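Local coordinates for protein peptidoglycan glycosyltransferase (Atopobium parvulum, PDB 4OVD) that belongs to the penicillin-binding proteins and joins a dimerisation domain to a domain of the transpeptidase family, at residues S343-L348 and L465-T470; V471-T476 and G484-G489. All coordinates share one frame; numbering follows the deposited sequence.

Interaction 1. Residues S343-L348 and L465-T470; sequences SVREML and LDMMTT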
loop_
_atom_site.group_PDB
_atom_site.type_symbol
_atom_site.label_atom_id
_atom_site.label_comp_id
_atom_site.label_asym_id
_atom_site.label_seq_id
_atom_site.Cartn_x
_atom_site.Cartn_y
_atom_site.Cartn_z
ATOM N N SER A 343 9.342 -17.650 -20.810
ATOM C CA SER A 343 8.903 -16.342 -21.328
ATOM C C SER A 343 8.914 -15.391 -20.106
ATOM O O SER A 343 8.970 -15.859 -18.955
ATOM C CB SER A 343 7.522 -16.447 -21.901
ATOM O OG SER A 343 6.599 -16.815 -20.863
ATOM N N VAL A 344 8.866 -14.093 -20.353
ATOM C CA VAL A 344 8.803 -13.096 -19.311
ATOM C C VAL A 344 7.536 -13.397 -18.514
ATOM O O VAL A 344 7.522 -13.302 -17.287
ATOM C CB VAL A 344 8.771 -11.669 -19.854
ATOM C CG1 VAL A 344 8.550 -10.662 -18.708
ATOM C CG2 VAL A 344 10.062 -11.360 -20.599
ATOM N N ARG A 345 6.457 -13.705 -19.213
ATOM C CA ARG A 345 5.173 -14.121 -18.561
ATOM C C ARG A 345 5.442 -15.284 -17.572
ATOM O O ARG A 345 5.058 -15.257 -16.405
ATOM C CB ARG A 345 4.135 -14.554 -19.596
ATOM C CG ARG A 345 2.833 -15.035 -18.981
ATOM C CD ARG A 345 1.948 -15.668 -20.041
ATOM N NE ARG A 345 1.688 -14.789 -21.168
ATOM C CZ ARG A 345 0.813 -13.793 -21.129
ATOM N NH1 ARG A 345 0.059 -13.578 -20.037
ATOM N NH2 ARG A 345 0.636 -13.046 -22.205
ATOM N N GLU A 346 6.162 -16.267 -18.010
ATOM C CA GLU A 346 6.476 -17.397 -17.108
ATOM C C GLU A 346 7.335 -16.991 -15.909
ATOM O O GLU A 346 7.155 -17.514 -14.839
ATOM C CB GLU A 346 7.180 -18.462 -17.925
ATOM C CG GLU A 346 7.642 -19.675 -17.139
ATOM C CD GLU A 346 6.535 -20.418 -16.454
ATOM O OE1 GLU A 346 5.320 -20.172 -16.799
ATOM O OE2 GLU A 346 6.904 -21.217 -15.553
HETATM N N MSE A 347 8.282 -16.064 -16.066
HETATM C CA MSE A 347 9.140 -15.680 -14.925
HETATM C C MSE A 347 8.276 -15.062 -13.874
HETATM O O MSE A 347 8.496 -15.284 -12.650
HETATM C CB MSE A 347 10.181 -14.660 -15.363
HETATM C CG MSE A 347 11.097 -15.237 -16.384
HETATM SE SE MSE A 347 12.320 -13.807 -17.033
HETATM C CE MSE A 347 12.877 -14.567 -18.727
ATOM N N LEU A 348 7.263 -14.342 -14.295
ATOM C CA LEU A 348 6.327 -13.775 -13.379
ATOM C C LEU A 348 5.356 -14.801 -12.765
ATOM O O LEU A 348 5.069 -14.744 -11.615
ATOM C CB LEU A 348 5.586 -12.648 -14.050
ATOM C CG LEU A 348 5.228 -11.495 -13.148
ATOM C CD1 LEU A 348 6.438 -10.725 -12.729
ATOM C CD2 LEU A 348 4.172 -10.584 -13.720
ATOM N N LEU A 465 -0.940 -6.225 -16.927
ATOM C CA LEU A 465 -2.147 -6.792 -16.375
ATOM C C LEU A 465 -2.357 -8.213 -16.906
ATOM O O LEU A 465 -2.786 -9.112 -16.148
ATOM C CB LEU A 465 -3.384 -5.968 -16.733
ATOM C CG LEU A 465 -3.653 -4.671 -15.981
ATOM C CD1 LEU A 465 -4.861 -3.927 -16.613
ATOM C CD2 LEU A 465 -3.862 -4.930 -14.484
ATOM N N ASP A 466 -2.105 -8.396 -18.209
ATOM C CA ASP A 466 -2.203 -9.717 -18.806
ATOM C C ASP A 466 -1.309 -10.715 -18.061
ATOM O O ASP A 466 -1.729 -11.820 -17.747
ATOM C CB ASP A 466 -1.878 -9.722 -20.296
ATOM C CG ASP A 466 -2.287 -11.034 -20.964
ATOM O OD1 ASP A 466 -3.507 -11.275 -21.065
ATOM O OD2 ASP A 466 -1.401 -11.821 -21.378
HETATM N N MSE A 467 -0.089 -10.332 -17.761
HETATM C CA MSE A 467 0.788 -11.226 -17.056
HETATM C C MSE A 467 0.349 -11.416 -15.624
HETATM O O MSE A 467 0.413 -12.511 -15.126
HETATM C CB MSE A 467 2.260 -10.862 -17.072
HETATM C CG MSE A 467 2.755 -10.826 -18.485
HETATM SE SE MSE A 467 4.670 -10.437 -18.613
HETATM C CE MSE A 467 4.660 -8.494 -18.265
HETATM N N MSE A 468 -0.173 -10.379 -14.981
HETATM C CA MSE A 468 -0.624 -10.492 -13.592
HETATM C C MSE A 468 -1.841 -11.364 -13.537
HETATM O O MSE A 468 -2.114 -11.964 -12.516
HETATM C CB MSE A 468 -0.914 -9.142 -13.035
HETATM C CG MSE A 468 0.430 -8.461 -12.837
HETATM SE SE MSE A 468 -0.028 -6.585 -12.405
HETATM C CE MSE A 468 -0.888 -6.780 -10.663
ATOM N N THR A 469 -2.602 -11.433 -14.630
ATOM C CA THR A 469 -3.737 -12.322 -14.693
ATOM C C THR A 469 -3.260 -13.797 -14.743
ATOM O O THR A 469 -3.882 -14.653 -14.114
ATOM C CB THR A 469 -4.614 -11.980 -15.904
ATOM O OG1 THR A 469 -5.017 -10.622 -15.725
ATOM C CG2 THR A 469 -5.860 -12.896 -16.012
ATOM N N THR A 470 -2.161 -14.067 -15.452
ATOM C CA THR A 470 -1.560 -15.407 -15.554
ATOM C C THR A 470 -1.099 -15.834 -14.193
ATOM O O THR A 470 -1.246 -16.993 -13.844
ATOM C CB THR A 470 -0.346 -15.379 -16.497
ATOM O OG1 THR A 470 -0.819 -15.169 -17.824
ATOM C CG2 THR A 470 0.395 -16.669 -16.531
#

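Interaction 2. Residues V471-T476 and G484-G489; sequences VVKEGT and GYTVAG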
loop_
_atom_site.group_PDB
_atom_site.type_symbol
_atom_site.label_atom_id
_atom_site.label_comp_id
_atom_site.label_asym_id
_atom_site.label_seq_id
_atom_site.Cartn_x
_atom_site.Cartn_y
_atom_site.Cartn_z
ATOM N N VAL A 471 -0.602 -14.902 -13.407
ATOM C CA VAL A 471 -0.131 -15.210 -12.048
ATOM C C VAL A 471 -1.260 -15.827 -11.226
ATOM O O VAL A 471 -1.051 -16.744 -10.459
ATOM C CB VAL A 471 0.411 -13.972 -11.279
ATOM C CG1 VAL A 471 0.696 -14.294 -9.778
ATOM C CG2 VAL A 471 1.725 -13.496 -11.944
ATOM N N VAL A 472 -2.439 -15.269 -11.365
ATOM C CA VAL A 472 -3.559 -15.660 -10.574
ATOM C C VAL A 472 -4.254 -16.848 -11.197
ATOM O O VAL A 472 -4.789 -17.676 -10.504
ATOM C CB VAL A 472 -4.527 -14.484 -10.369
ATOM C CG1 VAL A 472 -5.779 -14.933 -9.697
ATOM C CG2 VAL A 472 -3.897 -13.439 -9.473
ATOM N N LYS A 473 -4.314 -16.896 -12.509
ATOM C CA LYS A 473 -4.972 -18.030 -13.115
ATOM C C LYS A 473 -4.143 -19.282 -13.152
ATOM O O LYS A 473 -4.679 -20.425 -13.012
ATOM C CB LYS A 473 -5.410 -17.682 -14.550
ATOM C CG LYS A 473 -6.710 -16.868 -14.603
ATOM C CD LYS A 473 -7.230 -16.790 -16.038
ATOM C CE LYS A 473 -8.658 -16.235 -16.121
ATOM N NZ LYS A 473 -8.838 -14.874 -15.521
ATOM N N GLU A 474 -2.851 -19.102 -13.417
ATOM C CA GLU A 474 -1.975 -20.213 -13.639
ATOM C C GLU A 474 -0.789 -20.301 -12.777
ATOM O O GLU A 474 -0.019 -21.219 -12.967
ATOM C CB GLU A 474 -1.476 -20.125 -15.118
ATOM C CG GLU A 474 -2.672 -20.178 -16.063
ATOM C CD GLU A 474 -2.422 -19.917 -17.533
ATOM O OE1 GLU A 474 -1.318 -19.457 -18.006
ATOM O OE2 GLU A 474 -3.443 -20.166 -18.221
ATOM N N GLY A 475 -0.618 -19.386 -11.820
ATOM C CA GLY A 475 0.576 -19.421 -11.012
ATOM C C GLY A 475 0.388 -19.366 -9.528
ATOM O O GLY A 475 -0.581 -19.882 -8.982
ATOM N N THR A 476 1.277 -18.628 -8.873
ATOM C CA THR A 476 1.314 -18.624 -7.434
ATOM C C THR A 476 0.198 -17.887 -6.816
ATOM O O THR A 476 0.053 -17.866 -5.596
ATOM C CB THR A 476 2.614 -17.954 -6.960
ATOM O OG1 THR A 476 2.648 -16.614 -7.464
ATOM C CG2 THR A 476 3.838 -18.724 -7.472
ATOM N N GLY A 484 -16.330 -15.544 -10.355
ATOM C CA GLY A 484 -17.103 -14.481 -11.038
ATOM C C GLY A 484 -16.350 -13.176 -11.364
ATOM O O GLY A 484 -16.896 -12.280 -12.013
ATOM N N TYR A 485 -15.081 -13.053 -10.951
ATOM C CA TYR A 485 -14.341 -11.825 -11.210
ATOM C C TYR A 485 -13.022 -12.089 -11.871
ATOM O O TYR A 485 -12.540 -13.182 -11.873
ATOM C CB TYR A 485 -14.064 -11.124 -9.880
ATOM C CG TYR A 485 -15.301 -10.653 -9.136
ATOM C CD1 TYR A 485 -15.998 -11.487 -8.271
ATOM C CD2 TYR A 485 -15.739 -9.348 -9.275
ATOM C CE1 TYR A 485 -17.120 -11.024 -7.598
ATOM C CE2 TYR A 485 -16.828 -8.885 -8.615
ATOM C CZ TYR A 485 -17.521 -9.725 -7.789
ATOM O OH TYR A 485 -18.592 -9.199 -7.161
ATOM N N THR A 486 -12.415 -11.072 -12.437
ATOM C CA THR A 486 -11.072 -11.216 -13.012
ATOM C C THR A 486 -10.155 -10.613 -11.992
ATOM O O THR A 486 -10.484 -9.605 -11.461
ATOM C CB THR A 486 -10.901 -10.439 -14.322
ATOM O OG1 THR A 486 -11.729 -11.015 -15.321
ATOM C CG2 THR A 486 -9.472 -10.511 -14.779
ATOM N N VAL A 487 -9.077 -11.289 -11.642
ATOM C CA VAL A 487 -8.092 -10.792 -10.658
ATOM C C VAL A 487 -6.724 -10.867 -11.297
ATOM O O VAL A 487 -6.325 -11.910 -11.794
ATOM C CB VAL A 487 -8.120 -11.624 -9.371
ATOM C CG1 VAL A 487 -7.025 -11.227 -8.366
ATOM C CG2 VAL A 487 -9.482 -11.521 -8.758
ATOM N N ALA A 488 -6.059 -9.720 -11.380
ATOM C CA ALA A 488 -4.705 -9.658 -11.874
ATOM C C ALA A 488 -3.887 -9.340 -10.600
ATOM O O ALA A 488 -4.218 -8.419 -9.877
ATOM C CB ALA A 488 -4.580 -8.532 -12.853
ATOM N N GLY A 489 -2.891 -10.127 -10.282
ATOM C CA GLY A 489 -2.146 -9.834 -9.114
ATOM C C GLY A 489 -0.788 -10.480 -9.047
ATOM O O GLY A 489 -0.361 -11.151 -9.970
HETATM O O HOH W 1 -8.169 -13.925 -12.553
#

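Interaction 1. Residues S343-L348 and L465-T470
The guanidinium of Arg345 lies over the side chain of Met467, whose CG sits 4.1 Å from the plane of one face, near the margin of the group rather than over its centre, while Asp466 OD2 and Thr470 OG1 approach at the edge. The setting is a helix-helix packing inside the penicillin-binding transpeptidase domain: helix 344-350 meets helix 458-474, the two segment axes coming within 9.0 Å and crossing at -47°. Arg345 illustrates how one long side chain can bind a neighbouring helix at several levels. Its chain runs extended from the backbone and turns only at chi3 (-55°), which brings the guanidinium round to the polar atoms of the other helix. Both terminal nitrogens grip the same carboxylate oxygen end-on, with Arg345 NH2 2.5 Å and Arg345 NH1 2.6 Å from Asp466 OD2; distances this short are doubtful in detail, although the salt bridge itself is clear. The guanidinium and carboxylate planes stand 88° apart; NH2 meets OD2 nearly in line with its C-O bond, whereas NH1 comes from above the carboxylate plane. NH1 also donates to Thr470 OG1, which is slightly tilted from the guanidinium plane. That nitrogen therefore serves two acceptors one helical turn apart, which should restrain rotation of the guanidinium.

Beneath these polar groups the contact turns apolar and buried. Selenomethionine Met467 packs its selenium 3.7 Å from Arg345 CA and against Val344, while Leu348 CD2 reaches Met467 CB at 3.9 Å, the two side chains crossing at about a right angle. Helix 298-307 flanks the same region through Thr302, which touches both Val344 and Leu348. At the start of helix 344-350, Ser343 is the N-cap, its OG accepting a hydrogen bond from Glu346 N at 2.9 Å.

Interaction 2. Residues V471-T476 and G484-G489
Val472 rests against Val487 at the place where the last turn or so of helix 458-474 passes over the beginning of strand 487-495, an outer strand of the five-stranded antiparallel sheet in the transpeptidase domain. With CG1 of Val472 anti to its backbone N (chi1 173°), both methyls of this residue point at the strand and straddle the carbonyl oxygen of Val487. Val472 CB lies 3.4 Å from Val487 O, and Val472 CG2 is 4.0 Å from Val487 CG1, with the two valines set roughly perpendicular. The same CG2 continues along the strand to within 3.6 Å of Gly489 N.

Val471 repeats the theme one residue earlier on the helix. Its beta carbon and, most closely of its methyls, CG1 rest on a single carbonyl: Val471 CB is 3.2 Å and Val471 CG1 3.3 Å from Gly489 O. Lys473 behaves differently. Its chain is stretched until the last torsion, where a turn (chi4 57°) carries NZ toward the strand, near the methyl of Thr486. There a water accepts from Lys473 NZ at 3.2 Å and from Val487 N at 2.9 Å, bridging the helix and the entry to the strand.

Phe514 of strand 510-518 also packs on Val472, and Phe546 of helix 542-556 on Val487. The chemistry is thus mainly that of branched hydrocarbon groups laid on a peptide backbone, so the fit between these segments depends chiefly on shape, with a water-mediated polar link at the exposed margin.

How the interactions relate
Interactions 1 and 2 follow one another along the chain, and their centres are 10 Å apart. Helix 458-474 is common to both: its 465-470 portion receives helix 344-350, and its next turn, starting at Val471, lies on the start of strand 487-495. The helix thereby ties a neighbouring helix to an outer strand of the antiparallel sheet within one domain. The two contacts also touch directly, through a probable hydrogen bond from Gly489 N to Met468 O (3.0 Å) and by packing of Leu348 O on Val471 CG2. A bound calcium ion lies about 9 Å from the side chain of Leu348 and about 8 Å from that of Val471.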